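Local coordinates for protein AggB (Escherichia coli, PDB 4PHX) that forms the minor subunit of aggregative adherence fimbriae type I, an Ig-like protein that probably sits at the fimbrial tip and takes part in adhesion, at residues B[34-39]-B[74-79]. Numbering follows the deposited sequence.
Sequences GFHIWI and SLIEGQ
Q79 has CG anti to its own backbone N (chi1 175°) and then bends at chi2 (63°), which lays its amide flat on the indole of W38; the indole is folded over its own backbone, CG lying between the backbone N and the carbonyl carbon. Amide and indole planes lie 6° apart, stacked: CD sits over the ring system, 3.4 Å from W38 CE2. One bond back along the chain, Q79 CG lies over the six-membered ring in a CH-pi contact, 3.4 Å from its centroid. Q79 NE2 lies over the five-membered ring and is not bonded to W38 NE1, since both are donors; the indole N-H makes a weak bond to N40 instead.

The H36 imidazole is sandwiched. W38 CZ3 stands 3.3 Å above the centre of one face, while the methyl CD1 of I76 covers the opposite face nearer the rim, 4.0 Å from the ring centroid. Q79 reaches the same ring through CG, 3.6 Å from H36 NE2, and ND1 also makes a weak bond to E115.

I76 and Q79 close a hairpin with a two-residue loop, E77-G78, and a cis peptide before G78: I76 N to Q79 O (3.0 Å), Q79 N to I76 O (2.8 Å). The contact spans strand 82-85 of the same sheet, on the face turned from the interior of the Ig-like beta sandwich, into which F35, I37 and I39 point.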
ATOM      1  N   GLY B  34      11.506  26.331  22.566  1.00 49.64           N
ATOM      2  CA  GLY B  34      11.042  25.014  22.175  1.00 51.51           C
ATOM      3  C   GLY B  34       9.920  24.425  23.001  1.00 46.26           C
ATOM      4  O   GLY B  34       9.484  25.034  23.978  1.00 49.89           O
ATOM      5  N   PHE B  35       9.434  23.257  22.575  1.00 41.74           N
ATOM      6  CA  PHE B  35       8.349  22.541  23.248  1.00 40.28           C
ATOM      7  C   PHE B  35       8.706  21.060  23.376  1.00 42.12           C
ATOM      8  O   PHE B  35       9.388  20.489  22.532  1.00 40.44           O
ATOM      9  CB  PHE B  35       7.027  22.601  22.489  1.00 36.20           C
ATOM     10  CG  PHE B  35       6.532  23.982  22.156  1.00 40.37           C
ATOM     11  CD1 PHE B  35       6.897  24.598  20.967  1.00 46.83           C
ATOM     12  CD2 PHE B  35       5.618  24.622  22.976  1.00 41.44           C
ATOM     13  CE1 PHE B  35       6.395  25.862  20.637  1.00 47.54           C
ATOM     14  CE2 PHE B  35       5.112  25.872  22.645  1.00 37.10           C
ATOM     15  CZ  PHE B  35       5.500  26.488  21.485  1.00 43.56           C
ATOM     16  N   HIS B  36       8.128  20.432  24.384  1.00 43.96           N
ATOM     17  CA  HIS B  36       8.605  19.187  24.941  1.00 39.78           C
ATOM     18  C   HIS B  36       7.364  18.582  25.554  1.00 35.99           C
ATOM     19  O   HIS B  36       6.809  19.164  26.491  1.00 36.92           O
ATOM     20  CB  HIS B  36       9.540  19.643  26.042  1.00 51.21           C
ATOM     21  CG  HIS B  36      10.156  18.557  26.850  1.00 45.34           C
ATOM     22  ND1 HIS B  36      10.557  18.763  28.150  1.00 42.89           N
ATOM     23  CD2 HIS B  36      10.498  17.285  26.540  1.00 49.55           C
ATOM     24  CE1 HIS B  36      11.110  17.657  28.614  1.00 44.94           C
ATOM     25  NE2 HIS B  36      11.081  16.745  27.660  1.00 48.67           N
ATOM     26  N   ILE B  37       6.891  17.460  25.025  1.00 34.69           N
ATOM     27  CA  ILE B  37       5.716  16.790  25.597  1.00 35.99           C
ATOM     28  C   ILE B  37       5.916  15.297  25.719  1.00 37.86           C
ATOM     29  O   ILE B  37       6.750  14.730  25.028  1.00 42.12           O
ATOM     30  CB  ILE B  37       4.427  16.997  24.748  1.00 32.17           C
ATOM     31  CG1 ILE B  37       4.589  16.387  23.365  1.00 33.68           C
ATOM     32  CG2 ILE B  37       4.073  18.449  24.636  1.00 32.75           C
ATOM     33  CD1 ILE B  37       3.584  16.917  22.329  1.00 30.59           C
ATOM     34  N   TRP B  38       5.127  14.653  26.577  1.00 32.27           N
ATOM     35  CA  TRP B  38       5.117  13.201  26.642  1.00 32.67           C
ATOM     36  C   TRP B  38       3.817  12.721  27.247  1.00 36.08           C
ATOM     37  O   TRP B  38       3.040  13.529  27.769  1.00 36.05           O
ATOM     38  CB  TRP B  38       6.315  12.662  27.434  1.00 30.70           C
ATOM     39  CG  TRP B  38       6.407  13.161  28.835  1.00 37.22           C
ATOM     40  CD1 TRP B  38       5.973  12.522  29.966  1.00 33.72           C
ATOM     41  CD2 TRP B  38       6.974  14.407  29.274  1.00 34.58           C
ATOM     42  NE1 TRP B  38       6.234  13.296  31.074  1.00 35.10           N
ATOM     43  CE2 TRP B  38       6.846  14.456  30.675  1.00 34.81           C
ATOM     44  CE3 TRP B  38       7.567  15.487  28.614  1.00 35.55           C
ATOM     45  CZ2 TRP B  38       7.301  15.531  31.428  1.00 42.44           C
ATOM     46  CZ3 TRP B  38       8.019  16.558  29.361  1.00 40.03           C
ATOM     47  CH2 TRP B  38       7.882  16.578  30.755  1.00 44.06           C
ATOM     48  N   ILE B  39       3.558  11.417  27.165  1.00 27.66           N
ATOM     49  CA  ILE B  39       2.405  10.871  27.859  1.00 30.78           C
ATOM     50  C   ILE B  39       2.877  10.165  29.114  1.00 35.69           C
ATOM     51  O   ILE B  39       3.895   9.467  29.077  1.00 36.73           O
ATOM     52  CB  ILE B  39       1.663   9.849  27.011  1.00 36.86           C
ATOM     53  CG1 ILE B  39       1.136  10.504  25.724  1.00 34.16           C
ATOM     54  CG2 ILE B  39       0.547   9.163  27.844  1.00 35.25           C
ATOM     55  CD1 ILE B  39       0.299   9.580  24.887  1.00 35.35           C
ATOM     56  N   SER B  74      12.497  12.710  21.707  1.00 49.07           N
ATOM     57  CA  SER B  74      13.523  13.416  22.489  1.00 51.14           C
ATOM     58  C   SER B  74      13.870  12.858  23.881  1.00 54.06           C
ATOM     59  O   SER B  74      13.120  12.073  24.467  1.00 50.16           O
ATOM     60  CB  SER B  74      13.208  14.926  22.577  1.00 45.93           C
ATOM     61  OG  SER B  74      11.991  15.164  23.252  1.00 40.09           O
ATOM     62  N   LEU B  75      15.018  13.303  24.393  1.00 53.83           N
ATOM     63  CA  LEU B  75      15.564  12.842  25.655  1.00 53.25           C
ATOM     64  C   LEU B  75      16.266  14.020  26.321  1.00 57.53           C
ATOM     65  O   LEU B  75      17.460  14.247  26.121  1.00 58.83           O
ATOM     66  CB  LEU B  75      16.544  11.688  25.418  1.00 59.99           C
ATOM     67  CG  LEU B  75      17.147  10.919  26.604  1.00 63.86           C
ATOM     68  CD1 LEU B  75      18.524  11.463  27.001  1.00 62.22           C
ATOM     69  CD2 LEU B  75      16.191  10.906  27.787  1.00 55.04           C
ATOM     70  N   ILE B  76      15.515  14.770  27.116  1.00 57.08           N
ATOM     71  CA  ILE B  76      15.999  16.029  27.654  1.00 52.43           C
ATOM     72  C   ILE B  76      16.046  16.027  29.190  1.00 60.28           C
ATOM     73  O   ILE B  76      15.019  16.186  29.850  1.00 60.00           O
ATOM     74  CB  ILE B  76      15.106  17.186  27.170  1.00 49.71           C
ATOM     75  CG1 ILE B  76      14.995  17.182  25.643  1.00 48.90           C
ATOM     76  CG2 ILE B  76      15.621  18.514  27.679  1.00 53.09           C
ATOM     77  CD1 ILE B  76      13.900  18.081  25.116  1.00 46.88           C
ATOM     78  N   GLU B  77      17.234  15.820  29.752  1.00 55.96           N
ATOM     79  CA  GLU B  77      17.467  15.952  31.205  1.00 61.62           C
ATOM     80  C   GLU B  77      16.692  15.085  32.232  1.00 61.39           C
ATOM     81  O   GLU B  77      16.188  15.646  33.217  1.00 60.90           O
ATOM     82  CB  GLU B  77      17.281  17.415  31.640  1.00 52.36           C
ATOM     83  CG  GLU B  77      18.285  18.411  31.108  1.00 53.82           C
ATOM     84  CD  GLU B  77      17.825  19.838  31.356  1.00 55.83           C
ATOM     85  OE1 GLU B  77      17.043  20.038  32.314  1.00 60.52           O
ATOM     86  OE2 GLU B  77      18.226  20.749  30.600  1.00 60.22           O
ATOM     87  N   GLY B  78      16.545  13.771  32.051  1.00 58.80           N
ATOM     88  CA  GLY B  78      16.627  13.065  30.794  1.00 57.22           C
ATOM     89  C   GLY B  78      15.207  12.554  30.636  1.00 56.60           C
ATOM     90  O   GLY B  78      14.930  11.354  30.773  1.00 51.16           O
ATOM     91  N   GLN B  79      14.297  13.497  30.401  1.00 52.39           N
ATOM     92  CA  GLN B  79      12.884  13.191  30.198  1.00 49.90           C
ATOM     93  C   GLN B  79      12.642  12.765  28.755  1.00 48.72           C
ATOM     94  O   GLN B  79      12.929  13.523  27.827  1.00 52.03           O
ATOM     95  CB  GLN B  79      12.026  14.420  30.521  1.00 47.97           C
ATOM     96  CG  GLN B  79      10.546  14.218  30.228  1.00 47.65           C
ATOM     97  CD  GLN B  79       9.930  13.114  31.086  1.00 43.13           C
ATOM     98  OE1 GLN B  79       9.967  13.180  32.318  1.00 38.87           O
ATOM     99  NE2 GLN B  79       9.364  12.099  30.437  1.00 40.35           N
TER